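Local coordinates for putative aliphatic sulfonates-binding protein (Escherichia coli, PDB 2X26), which is the putative periplasmic binding protein of an ABC transport system for aliphatic sulfonates, and probably captures these compounds and hands them to the membrane transporter, at residues L5-K11 with K33-F39; G12-M16 with D55-T59; N182-F187 with V257-Q261; G199-Q203 with W285-Q289. One frame throughout, in Å; residues are numbered along the deposited sequence.

Interaction 1. Residues L5-K11 with K33-F39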
loop_
_atom_site.group_PDB
_atom_site.type_symbol
_atom_site.label_atom_id
_atom_site.label_comp_id
_atom_site.label_asym_id
_atom_site.label_seq_id
_atom_site.Cartn_x
_atom_site.Cartn_y
_atom_site.Cartn_z
ATOM N N LEU A 5 16.688 -6.674 -9.710
ATOM C CA LEU A 5 15.441 -6.136 -9.266
ATOM C C LEU A 5 15.540 -6.138 -7.749
ATOM O O LEU A 5 15.497 -7.200 -7.105
ATOM C CB LEU A 5 14.272 -6.985 -9.751
ATOM C CG LEU A 5 12.974 -6.598 -9.038
ATOM C CD1 LEU A 5 12.565 -5.127 -9.239
ATOM C CD2 LEU A 5 11.836 -7.544 -9.473
ATOM N N ARG A 6 15.600 -4.932 -7.201
ATOM C CA ARG A 6 15.653 -4.706 -5.728
ATOM C C ARG A 6 14.295 -4.214 -5.265
ATOM O O ARG A 6 13.825 -3.161 -5.689
ATOM C CB ARG A 6 16.747 -3.677 -5.354
ATOM C CG ARG A 6 18.103 -4.129 -5.901
ATOM C CD ARG A 6 19.081 -2.981 -5.933
ATOM N NE ARG A 6 18.688 -1.978 -6.917
ATOM C CZ ARG A 6 19.333 -0.811 -7.022
ATOM N NH1 ARG A 6 20.332 -0.520 -6.179
ATOM N NH2 ARG A 6 18.918 0.090 -7.902
ATOM N N ILE A 7 13.672 -5.011 -4.409
ATOM C CA ILE A 7 12.254 -4.807 -4.081
ATOM C C ILE A 7 12.085 -4.284 -2.672
ATOM O O ILE A 7 12.555 -4.906 -1.700
ATOM C CB ILE A 7 11.447 -6.125 -4.224
ATOM C CG1 ILE A 7 11.661 -6.709 -5.637
ATOM C CG2 ILE A 7 9.997 -5.865 -3.849
ATOM C CD1 ILE A 7 11.206 -8.147 -5.823
ATOM N N GLY A 8 11.420 -3.148 -2.541
ATOM C CA GLY A 8 11.024 -2.651 -1.202
ATOM C C GLY A 8 9.658 -3.167 -0.831
ATOM O O GLY A 8 8.699 -2.975 -1.581
ATOM N N TYR A 9 9.552 -3.799 0.325
ATOM C CA TYR A 9 8.221 -4.357 0.738
ATOM C C TYR A 9 7.980 -4.036 2.219
ATOM O O TYR A 9 8.921 -3.692 2.935
ATOM C CB TYR A 9 8.169 -5.869 0.496
ATOM C CG TYR A 9 9.021 -6.733 1.450
ATOM C CD1 TYR A 9 8.411 -7.414 2.531
ATOM C CD2 TYR A 9 10.389 -6.869 1.272
ATOM C CE1 TYR A 9 9.165 -8.172 3.388
ATOM C CE2 TYR A 9 11.174 -7.651 2.143
ATOM C CZ TYR A 9 10.525 -8.325 3.172
ATOM O OH TYR A 9 11.250 -9.092 4.046
ATOM N N GLN A 10 6.721 -4.175 2.662
ATOM C CA GLN A 10 6.369 -4.013 4.070
ATOM C C GLN A 10 5.745 -5.328 4.517
ATOM O O GLN A 10 5.367 -6.170 3.689
ATOM C CB GLN A 10 5.388 -2.874 4.233
ATOM C CG GLN A 10 5.967 -1.499 3.711
ATOM C CD GLN A 10 4.937 -0.389 3.835
ATOM O OE1 GLN A 10 4.472 -0.079 4.958
ATOM N NE2 GLN A 10 4.572 0.223 2.701
ATOM N N LYS A 11 5.695 -5.532 5.808
ATOM C CA LYS A 11 5.071 -6.776 6.322
ATOM C C LYS A 11 3.695 -7.061 5.759
ATOM O O LYS A 11 3.333 -8.239 5.563
ATOM C CB LYS A 11 5.035 -6.731 7.842
ATOM C CG LYS A 11 6.340 -6.944 8.480
ATOM C CD LYS A 11 6.119 -6.855 9.986
ATOM C CE LYS A 11 7.429 -6.903 10.743
ATOM N NZ LYS A 11 8.145 -8.173 10.484
ATOM N N LYS A 33 19.130 -10.886 -10.652
ATOM C CA LYS A 33 19.409 -10.908 -9.228
ATOM C C LYS A 33 18.248 -10.250 -8.484
ATOM O O LYS A 33 18.097 -9.026 -8.524
ATOM C CB LYS A 33 20.689 -10.154 -8.934
ATOM C CG LYS A 33 21.156 -10.303 -7.515
ATOM C CD LYS A 33 22.469 -9.573 -7.311
ATOM C CE LYS A 33 22.467 -8.780 -6.027
ATOM N NZ LYS A 33 23.809 -8.198 -5.800
ATOM N N ILE A 34 17.428 -11.073 -7.826
ATOM C CA ILE A 34 16.273 -10.584 -7.098
ATOM C C ILE A 34 16.733 -10.342 -5.662
ATOM O O ILE A 34 17.363 -11.220 -5.040
ATOM C CB ILE A 34 15.126 -11.623 -7.067
ATOM C CG1 ILE A 34 14.734 -12.109 -8.507
ATOM C CG2 ILE A 34 13.914 -11.040 -6.310
ATOM C CD1 ILE A 34 14.304 -10.949 -9.464
ATOM N N SER A 35 16.444 -9.164 -5.124
ATOM C CA SER A 35 16.699 -8.892 -3.695
ATOM C C SER A 35 15.515 -8.170 -3.014
ATOM O O SER A 35 14.703 -7.482 -3.655
ATOM C CB SER A 35 17.974 -8.118 -3.459
ATOM O OG SER A 35 17.938 -6.858 -4.076
ATOM N N TRP A 36 15.408 -8.381 -1.732
ATOM C CA TRP A 36 14.201 -7.992 -0.990
ATOM C C TRP A 36 14.686 -7.120 0.173
ATOM O O TRP A 36 15.635 -7.486 0.859
ATOM C CB TRP A 36 13.566 -9.281 -0.431
ATOM C CG TRP A 36 13.027 -10.183 -1.472
ATOM C CD1 TRP A 36 13.671 -11.239 -2.068
ATOM C CD2 TRP A 36 11.739 -10.085 -2.108
ATOM N NE1 TRP A 36 12.824 -11.834 -2.985
ATOM C CE2 TRP A 36 11.654 -11.120 -3.032
ATOM C CE3 TRP A 36 10.662 -9.231 -1.961
ATOM C CZ2 TRP A 36 10.505 -11.332 -3.828
ATOM C CZ3 TRP A 36 9.501 -9.432 -2.739
ATOM C CH2 TRP A 36 9.445 -10.496 -3.655
ATOM N N VAL A 37 14.053 -5.968 0.368
ATOM C CA VAL A 37 14.399 -5.075 1.438
ATOM C C VAL A 37 13.125 -4.709 2.166
ATOM O O VAL A 37 12.235 -4.033 1.603
ATOM C CB VAL A 37 15.063 -3.760 0.900
ATOM C CG1 VAL A 37 15.514 -2.931 2.063
ATOM C CG2 VAL A 37 16.225 -4.136 0.010
ATOM N N GLU A 38 13.062 -5.109 3.432
ATOM C CA GLU A 38 11.885 -4.803 4.240
ATOM C C GLU A 38 12.005 -3.410 4.846
ATOM O O GLU A 38 13.041 -3.071 5.433
ATOM C CB GLU A 38 11.743 -5.831 5.369
ATOM C CG GLU A 38 10.428 -5.681 6.110
ATOM C CD GLU A 38 10.410 -6.529 7.348
ATOM O OE1 GLU A 38 10.928 -6.071 8.372
ATOM O OE2 GLU A 38 9.871 -7.650 7.281
ATOM N N PHE A 39 10.962 -2.612 4.677
ATOM C CA PHE A 39 10.895 -1.291 5.292
ATOM C C PHE A 39 9.825 -1.205 6.389
ATOM O O PHE A 39 8.792 -1.890 6.295
ATOM C CB PHE A 39 10.569 -0.257 4.201
ATOM C CG PHE A 39 11.740 -0.012 3.296
ATOM C CD1 PHE A 39 12.672 0.958 3.605
ATOM C CD2 PHE A 39 11.915 -0.796 2.154
ATOM C CE1 PHE A 39 13.831 1.156 2.768
ATOM C CE2 PHE A 39 13.009 -0.616 1.305
ATOM C CZ PHE A 39 13.982 0.347 1.626
HETATM O O HOH W 1 6.832 -3.413 7.342
HETATM O O HOH W 2 11.499 -7.947 10.756
#

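Interaction 2. Residues G12-M16 with D55-T59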
loop_
_atom_site.group_PDB
_atom_site.type_symbol
_atom_site.label_atom_id
_atom_site.label_comp_id
_atom_site.label_asym_id
_atom_site.label_seq_id
_atom_site.Cartn_x
_atom_site.Cartn_y
_atom_site.Cartn_z
ATOM N N GLY A 12 2.918 -6.011 5.512
ATOM C CA GLY A 12 1.557 -6.120 4.967
ATOM C C GLY A 12 1.441 -6.055 3.466
ATOM O O GLY A 12 0.302 -6.034 2.935
ATOM N N SER A 13 2.584 -6.091 2.753
ATOM C CA SER A 13 2.582 -6.119 1.285
ATOM C C SER A 13 2.376 -7.601 0.914
ATOM O O SER A 13 3.336 -8.301 0.615
ATOM C CB SER A 13 3.920 -5.650 0.698
ATOM O OG SER A 13 4.213 -4.318 1.133
ATOM N N ILE A 14 1.120 -8.073 0.983
ATOM C CA ILE A 14 0.855 -9.534 0.943
ATOM C C ILE A 14 1.345 -10.214 -0.291
ATOM O O ILE A 14 1.979 -11.256 -0.180
ATOM C CB ILE A 14 -0.640 -9.793 1.146
ATOM C CG1 ILE A 14 -1.076 -9.228 2.507
ATOM C CG2 ILE A 14 -0.946 -11.308 0.989
ATOM C CD1 ILE A 14 -0.153 -9.638 3.773
ATOM N N GLY A 15 1.091 -9.607 -1.456
ATOM C CA GLY A 15 1.552 -10.190 -2.746
ATOM C C GLY A 15 3.085 -10.363 -2.712
ATOM O O GLY A 15 3.629 -11.450 -3.052
ATOM N N MET A 16 3.785 -9.293 -2.299
ATOM C CA MET A 16 5.230 -9.346 -2.210
ATOM C C MET A 16 5.712 -10.405 -1.219
ATOM O O MET A 16 6.601 -11.202 -1.559
ATOM C CB MET A 16 5.809 -7.980 -1.863
ATOM C CG MET A 16 5.756 -7.049 -3.060
ATOM S SD MET A 16 6.576 -5.511 -2.575
ATOM C CE MET A 16 6.688 -4.733 -4.142
ATOM N N ASP A 55 14.308 -0.623 -6.680
ATOM C CA ASP A 55 13.736 -0.357 -7.983
ATOM C C ASP A 55 12.212 -0.407 -8.022
ATOM O O ASP A 55 11.631 0.195 -8.898
ATOM C CB ASP A 55 14.252 -1.400 -8.986
ATOM C CG ASP A 55 15.731 -1.450 -9.016
ATOM O OD1 ASP A 55 16.342 -0.393 -9.255
ATOM O OD2 ASP A 55 16.324 -2.522 -8.789
ATOM N N LEU A 56 11.585 -1.091 -7.067
ATOM C CA LEU A 56 10.140 -1.293 -7.108
ATOM C C LEU A 56 9.692 -1.351 -5.674
ATOM O O LEU A 56 10.358 -2.019 -4.854
ATOM C CB LEU A 56 9.821 -2.634 -7.811
ATOM C CG LEU A 56 8.357 -3.060 -7.901
ATOM C CD1 LEU A 56 7.615 -2.075 -8.811
ATOM C CD2 LEU A 56 8.279 -4.479 -8.484
ATOM N N GLY A 57 8.554 -0.713 -5.365
ATOM C CA GLY A 57 8.061 -0.719 -3.991
ATOM C C GLY A 57 6.546 -0.752 -3.882
ATOM O O GLY A 57 5.846 -0.390 -4.827
ATOM N N SER A 58 6.067 -1.271 -2.745
ATOM C CA SER A 58 4.650 -1.344 -2.441
ATOM C C SER A 58 4.323 -0.376 -1.280
ATOM O O SER A 58 5.000 -0.383 -0.239
ATOM C CB SER A 58 4.401 -2.778 -1.972
ATOM O OG SER A 58 3.289 -2.816 -1.109
ATOM N N THR A 59 3.305 0.456 -1.442
ATOM C CA THR A 59 2.858 1.366 -0.367
ATOM C C THR A 59 1.371 1.632 -0.563
ATOM O O THR A 59 0.798 1.281 -1.590
ATOM C CB THR A 59 3.575 2.786 -0.264
ATOM O OG1 THR A 59 2.965 3.684 -1.180
ATOM C CG2 THR A 59 5.098 2.778 -0.494
#

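Interaction 3. Residues N182-F187 with V257-Q261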
loop_
_atom_site.group_PDB
_atom_site.type_symbol
_atom_site.label_atom_id
_atom_site.label_comp_id
_atom_site.label_asym_id
_atom_site.label_seq_id
_atom_site.Cartn_x
_atom_site.Cartn_y
_atom_site.Cartn_z
ATOM N N ASN A 182 -15.399 5.641 -0.626
ATOM C CA ASN A 182 -14.780 5.547 -1.971
ATOM C C ASN A 182 -13.264 5.649 -1.909
ATOM O O ASN A 182 -12.638 6.612 -2.364
ATOM C CB ASN A 182 -15.372 6.544 -2.979
ATOM C CG ASN A 182 -16.810 6.237 -3.325
ATOM O OD1 ASN A 182 -17.518 5.562 -2.569
ATOM N ND2 ASN A 182 -17.259 6.739 -4.474
ATOM N N GLN A 183 -12.674 4.618 -1.330
ATOM C CA GLN A 183 -11.247 4.532 -1.242
ATOM C C GLN A 183 -10.529 4.201 -2.570
ATOM O O GLN A 183 -11.111 3.708 -3.529
ATOM C CB GLN A 183 -10.927 3.551 -0.140
ATOM C CG GLN A 183 -11.414 4.029 1.217
ATOM C CD GLN A 183 -10.861 3.188 2.317
ATOM O OE1 GLN A 183 -10.956 1.969 2.256
ATOM N NE2 GLN A 183 -10.256 3.814 3.321
ATOM N N THR A 184 -9.227 4.466 -2.617
ATOM C CA THR A 184 -8.466 4.410 -3.882
ATOM C C THR A 184 -7.781 3.068 -4.199
ATOM O O THR A 184 -7.821 2.573 -5.337
ATOM C CB THR A 184 -7.376 5.481 -3.780
ATOM O OG1 THR A 184 -8.032 6.735 -3.643
ATOM C CG2 THR A 184 -6.455 5.509 -5.051
ATOM N N GLY A 185 -7.149 2.493 -3.189
ATOM C CA GLY A 185 -6.407 1.243 -3.404
ATOM C C GLY A 185 -4.947 1.423 -2.946
ATOM O O GLY A 185 -4.585 2.488 -2.479
ATOM N N SER A 186 -4.133 0.368 -3.029
ATOM C CA SER A 186 -2.707 0.533 -2.695
ATOM C C SER A 186 -1.913 0.408 -3.959
ATOM O O SER A 186 -2.416 -0.069 -5.000
ATOM C CB SER A 186 -2.228 -0.500 -1.682
ATOM O OG SER A 186 -2.593 -1.812 -2.093
ATOM N N PHE A 187 -0.672 0.851 -3.909
ATOM C CA PHE A 187 0.087 1.025 -5.163
ATOM C C PHE A 187 1.432 0.332 -5.226
ATOM O O PHE A 187 2.017 -0.042 -4.189
ATOM C CB PHE A 187 0.351 2.497 -5.412
ATOM C CG PHE A 187 -0.887 3.286 -5.731
ATOM C CD1 PHE A 187 -1.509 3.183 -6.991
ATOM C CD2 PHE A 187 -1.424 4.107 -4.768
ATOM C CE1 PHE A 187 -2.652 3.979 -7.316
ATOM C CE2 PHE A 187 -2.603 4.892 -5.041
ATOM C CZ PHE A 187 -3.218 4.820 -6.323
ATOM N N VAL A 257 -9.203 5.611 -11.021
ATOM C CA VAL A 257 -8.331 5.525 -9.831
ATOM C C VAL A 257 -7.496 6.811 -9.765
ATOM O O VAL A 257 -7.293 7.410 -8.696
ATOM C CB VAL A 257 -7.457 4.265 -9.881
ATOM C CG1 VAL A 257 -6.432 4.304 -8.773
ATOM C CG2 VAL A 257 -8.350 2.989 -9.731
ATOM N N ALA A 258 -7.017 7.258 -10.930
ATOM C CA ALA A 258 -6.221 8.480 -10.956
ATOM C C ALA A 258 -6.981 9.638 -10.353
ATOM O O ALA A 258 -6.393 10.428 -9.624
ATOM C CB ALA A 258 -5.838 8.844 -12.394
ATOM N N ALA A 259 -8.258 9.780 -10.741
ATOM C CA ALA A 259 -9.107 10.842 -10.240
ATOM C C ALA A 259 -9.298 10.728 -8.744
ATOM O O ALA A 259 -9.336 11.762 -8.048
ATOM C CB ALA A 259 -10.472 10.845 -10.965
ATOM N N LEU A 260 -9.461 9.498 -8.230
ATOM C CA LEU A 260 -9.602 9.346 -6.743
ATOM C C LEU A 260 -8.318 9.741 -6.052
ATOM O O LEU A 260 -8.342 10.384 -4.993
ATOM C CB LEU A 260 -9.997 7.930 -6.292
ATOM C CG LEU A 260 -11.347 7.476 -6.826
ATOM C CD1 LEU A 260 -11.448 5.944 -6.768
ATOM C CD2 LEU A 260 -12.469 8.161 -6.009
ATOM N N GLN A 261 -7.185 9.347 -6.641
ATOM C CA GLN A 261 -5.877 9.684 -6.012
ATOM C C GLN A 261 -5.692 11.202 -6.089
ATOM O O GLN A 261 -5.146 11.812 -5.149
ATOM C CB GLN A 261 -4.720 8.918 -6.668
ATOM C CG GLN A 261 -3.333 9.156 -6.082
ATOM C CD GLN A 261 -3.129 8.569 -4.723
ATOM O OE1 GLN A 261 -4.060 8.130 -4.045
ATOM N NE2 GLN A 261 -1.880 8.485 -4.343
HETATM O O HOH W 3 -6.227 8.152 -2.280
#

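Interaction 4. Residues G199-Q203 with W285-Q289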
loop_
_atom_site.group_PDB
_atom_site.type_symbol
_atom_site.label_atom_id
_atom_site.label_comp_id
_atom_site.label_asym_id
_atom_site.label_seq_id
_atom_site.Cartn_x
_atom_site.Cartn_y
_atom_site.Cartn_z
ATOM N N GLY A 199 9.626 -2.534 -19.145
ATOM C CA GLY A 199 8.148 -2.592 -19.143
ATOM C C GLY A 199 7.553 -3.977 -19.067
ATOM O O GLY A 199 6.689 -4.227 -18.225
ATOM N N ALA A 200 7.956 -4.860 -19.982
ATOM C CA ALA A 200 7.437 -6.235 -20.014
ATOM C C ALA A 200 7.745 -6.941 -18.707
ATOM O O ALA A 200 6.864 -7.595 -18.161
ATOM C CB ALA A 200 8.023 -7.041 -21.167
ATOM N N PHE A 201 8.976 -6.756 -18.209
ATOM C CA PHE A 201 9.460 -7.362 -16.961
ATOM C C PHE A 201 8.606 -6.968 -15.780
ATOM O O PHE A 201 8.169 -7.825 -15.015
ATOM C CB PHE A 201 10.942 -6.975 -16.704
ATOM C CG PHE A 201 11.493 -7.483 -15.400
ATOM C CD1 PHE A 201 11.739 -8.840 -15.209
ATOM C CD2 PHE A 201 11.802 -6.599 -14.378
ATOM C CE1 PHE A 201 12.250 -9.314 -13.989
ATOM C CE2 PHE A 201 12.332 -7.065 -13.186
ATOM C CZ PHE A 201 12.558 -8.420 -12.993
ATOM N N ILE A 202 8.333 -5.676 -15.647
ATOM C CA ILE A 202 7.554 -5.173 -14.522
ATOM C C ILE A 202 6.133 -5.758 -14.559
ATOM O O ILE A 202 5.547 -6.128 -13.534
ATOM C CB ILE A 202 7.510 -3.634 -14.536
ATOM C CG1 ILE A 202 8.888 -3.065 -14.139
ATOM C CG2 ILE A 202 6.406 -3.099 -13.596
ATOM C CD1 ILE A 202 9.331 -3.470 -12.742
ATOM N N GLN A 203 5.588 -5.858 -15.759
ATOM C CA GLN A 203 4.244 -6.380 -15.865
ATOM C C GLN A 203 4.182 -7.821 -15.376
ATOM O O GLN A 203 3.224 -8.206 -14.671
ATOM C CB GLN A 203 3.750 -6.256 -17.301
ATOM C CG GLN A 203 3.605 -4.794 -17.713
ATOM C CD GLN A 203 2.921 -4.674 -19.054
ATOM O OE1 GLN A 203 1.842 -5.236 -19.247
ATOM N NE2 GLN A 203 3.561 -3.987 -19.998
ATOM N N TRP A 285 2.178 5.516 -14.876
ATOM C CA TRP A 285 2.888 4.801 -15.928
ATOM C C TRP A 285 1.887 4.087 -16.816
ATOM O O TRP A 285 1.042 3.303 -16.320
ATOM C CB TRP A 285 3.908 3.830 -15.345
ATOM C CG TRP A 285 4.692 3.004 -16.367
ATOM C CD1 TRP A 285 5.560 3.470 -17.293
ATOM C CD2 TRP A 285 4.648 1.569 -16.532
ATOM N NE1 TRP A 285 6.069 2.420 -18.052
ATOM C CE2 TRP A 285 5.534 1.242 -17.586
ATOM C CE3 TRP A 285 3.949 0.533 -15.877
ATOM C CZ2 TRP A 285 5.755 -0.088 -18.011
ATOM C CZ3 TRP A 285 4.153 -0.801 -16.285
ATOM C CH2 TRP A 285 5.054 -1.102 -17.359
ATOM N N GLN A 286 1.924 4.442 -18.106
ATOM C CA GLN A 286 1.205 3.690 -19.133
ATOM C C GLN A 286 2.049 2.462 -19.488
ATOM O O GLN A 286 3.202 2.594 -19.939
ATOM C CB GLN A 286 0.963 4.575 -20.358
ATOM C CG GLN A 286 0.102 5.791 -20.047
ATOM C CD GLN A 286 -1.351 5.420 -19.784
ATOM O OE1 GLN A 286 -2.045 4.972 -20.696
ATOM N NE2 GLN A 286 -1.825 5.620 -18.544
ATOM N N PRO A 287 1.494 1.259 -19.266
ATOM C CA PRO A 287 2.312 0.080 -19.448
ATOM C C PRO A 287 2.806 -0.033 -20.901
ATOM O O PRO A 287 2.050 0.261 -21.847
ATOM C CB PRO A 287 1.376 -1.067 -19.067
ATOM C CG PRO A 287 0.405 -0.443 -18.133
ATOM C CD PRO A 287 0.210 0.952 -18.573
ATOM N N THR A 288 4.073 -0.405 -21.038
ATOM C CA THR A 288 4.719 -0.597 -22.326
ATOM C C THR A 288 5.485 -1.878 -22.232
ATOM O O THR A 288 5.708 -2.429 -21.139
ATOM C CB THR A 288 5.737 0.503 -22.599
ATOM O OG1 THR A 288 6.680 0.562 -21.502
ATOM C CG2 THR A 288 5.042 1.841 -22.762
ATOM N N GLN A 289 5.909 -2.371 -23.389
ATOM C CA GLN A 289 6.779 -3.523 -23.457
ATOM C C GLN A 289 7.898 -3.241 -24.459
ATOM O O GLN A 289 8.160 -4.065 -25.337
ATOM C CB GLN A 289 6.015 -4.761 -23.905
ATOM C CG GLN A 289 4.915 -5.189 -22.997
ATOM C CD GLN A 289 4.061 -6.247 -23.637
ATOM O OE1 GLN A 289 2.880 -6.026 -23.886
ATOM N NE2 GLN A 289 4.662 -7.400 -23.935
HETATM O O HOH W 4 9.085 -0.718 -21.523
#

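Interaction 1. Residues L5-K11 with K33-F39
L5, I7 and Y9 pair through their backbones with K33, S35, V37 and F39 in a ladder of six hydrogen bonds between parallel strands. It runs from L5 N to K33 O at 3.0 Å to F39 N on Y9 O at 2.9 Å, with the strand axes 4.7 Å apart and 23° from exact alignment. CA-H groups of I34, W36 and E38 add weaker approaches to the carbonyl oxygens of L5, I7 and Y9.

Apolar packing fills the face that carries L5, I7, I34 and W36. I7 CD1 sits over a face of the W36 indole, 3.6 Å from CH2, and I34 CG2 touches the same methyl. On the other face S35 OG lies beside R6 CG, while the R6 guanidinium leads off to D55.

The Y9 ring is swung between its own backbone N and carbonyl carbon, chi1 72°, which lays it against the next strand. E38 CB comes within 3.5 Å of Y9 CZ, E38 CG lies over the ring face, and the edge of W36 points at that ring in an offset edge-to-face pair. An alanine here is likely to leave E38's methylenes and the W36 edge without the flat surface they rest on.

Polar contacts close the far end: a long salt bridge, K11 NZ to E38 OE2 at 3.7 Å, and a water joining K11 N to F39 O; K11 NZ also bonds T230 O. Strands 4-9 and 33-38, joined through helices 14-21 and 24-28, form the opening beta-alpha-beta crossover of a periplasmic-binding-protein domain.

Interaction 2. Residues G12-M16 with D55-T59
S13 carries its hydroxyl beside its own backbone N, chi1 -59°, while S58 turns OG nearly opposite its backbone N, chi1 153°, and the two hydroxyls meet. The bond, S13 OG to S58 OG, is 2.9 Å long with S13 as donor. S13 OG also accepts from Q10 N, and that double role fixes the rotation of the hydroxyl and ties the loop just before helix 14-21 to strand 56-59. S13 occupies the N-cap position, yet its OG is spent on these partners and makes no capping bond; its backbone forms the centre of an inverse gamma turn. With an alanine in its place, S58 OG would probably lose its donor and Q10 N its acceptor, leaving the loop less firmly held to the strand.

Within the first turn of the helix, M16 sends an extended chain to the same strand. Its sulfur lies 3.5 Å from S58 CB, and CE runs on along the backbone to 4.0 Å from G57 C, with L56 CG a little farther at 4.4 Å. The thioether thus packs flush against the strand beside the serine pair, and I7, Y9, Y188 and F209 also touch it, making it part of the hydrophobic core beneath helix 14-21.

On the polar side, the S58 side chain comes about 4 Å from a bound glycerol, probably from the crystallisation liquor, and G12 O hydrogen-bonds glycerol, which no more than hints at a pocket. Such a site, where the loop after a first strand meets the C-terminal end of a neighbouring parallel strand, is consistent with the ligand cleft of type II periplasmic binding proteins.

Interaction 3. Residues N182-F187 with V257-Q261
T184 presses into one side of helix 255-270, meeting V257, L260 and Q261, and forms the tight part of this contact. With OG1 beside the backbone N (chi1 -62°), its methyl CG2 is left on the side away from that N and meets V257 CG1 at 3.9 Å and Q261 OE1 at 3.7 Å, while OG1 passes L260 CB at 3.5 Å. F187 fills the next place. Its ring edge receives Q261 OE1, 3.7 Å from CE2, with the ring and amide planes 61° apart, and V257 CG1 lies near CE1 and CZ.

Polar groups within this packed region are bridged by one water, which accepts from T184 OG1 and donates to Q261 OE1. The other end of the Q261 amide bonds D61 O and Y76 OH, and the amide is thereby held on both sides.

The N182-Q183 end is looser. There the two methyls of L260 merely approach backbone oxygens, CD2 to N182 O and CD1 to Q183 O, each at 4.0 Å. N182 is exposed to solvent, and Q183 turns its side chain from the helix toward P82.

The strand that F187 enters, 186-191, lies between 56-59 and 74-80: F187 bonds T59 through the backbone and meets the Y76 ring, and V257 touches V79. Helix 255-270 therefore packs over this edge of the sheet.

Interaction 4. Residues G199-Q203 with W285-Q289
W285 lays the rim of its six-membered ring against the first turn of helix 199-218, with CZ2 3.6 Å from G199 CA and G199 O at the ring edge near its plane. The indole extends opposite the backbone N, chi1 179°, a torsion that carries it straight to the helix. Q203 CG comes to the same edge, 4.0 Å from CH2, and I202 CG2 approaches CZ3 obliquely. P287 CA sits over one face of the indole, so the chain wraps back across its own tryptophan.

G199 lets the loop backbone come close. T288 O stands 3.2 Å from G199 CA in a CA-H...O contact, and a side chain on that glycine would run into the oxygen. Q203, one turn on, reaches back with an extended chain, and its NE2 gives T288 O a weak bond, 2.9 Å long but bent to 128°. The same amide lies across P287 CB and Q289 CG, its plane 85° from that of the Q289 amide. The N-terminal end of the helix would probably favour the partial negative charge of T288 O.

Toward solvent, A200 CB lies 4.1 Å from Q289 CG, and a water links T288 OG1 to G199 N, weakly on the glycine side. W285 itself is buried, resting also on V75 and V77 of strand 74-80 and on A195 and E196 of helix 192-197. This is plain structural packing: the segment after helix 255-270 closes over the sheet edge at strand 74-80 and the start of helix 199-218, within the domain of strands 4-9 and 56-59.

In the fold
Interactions 1, 2 and 3 all reach one mixed five-stranded sheet, ordered 33-38, 4-9, 56-59, 186-191, 74-80, the topology of type II periplasmic binding proteins. Interactions 1 and 2 cross along the chain, with centres about 8 Å apart, and touch through G8 N to L56 O and the R6-D55 salt bridge. Interaction 3, its centre about 16 Å from that of interaction 2, joins it through T59 O and F187 N. Interaction 4 alternates with interaction 3 along the sequence and touches interaction 1 where F201 packs on L5. Late C-terminal segments thus return to the domain begun by the N-terminal strands.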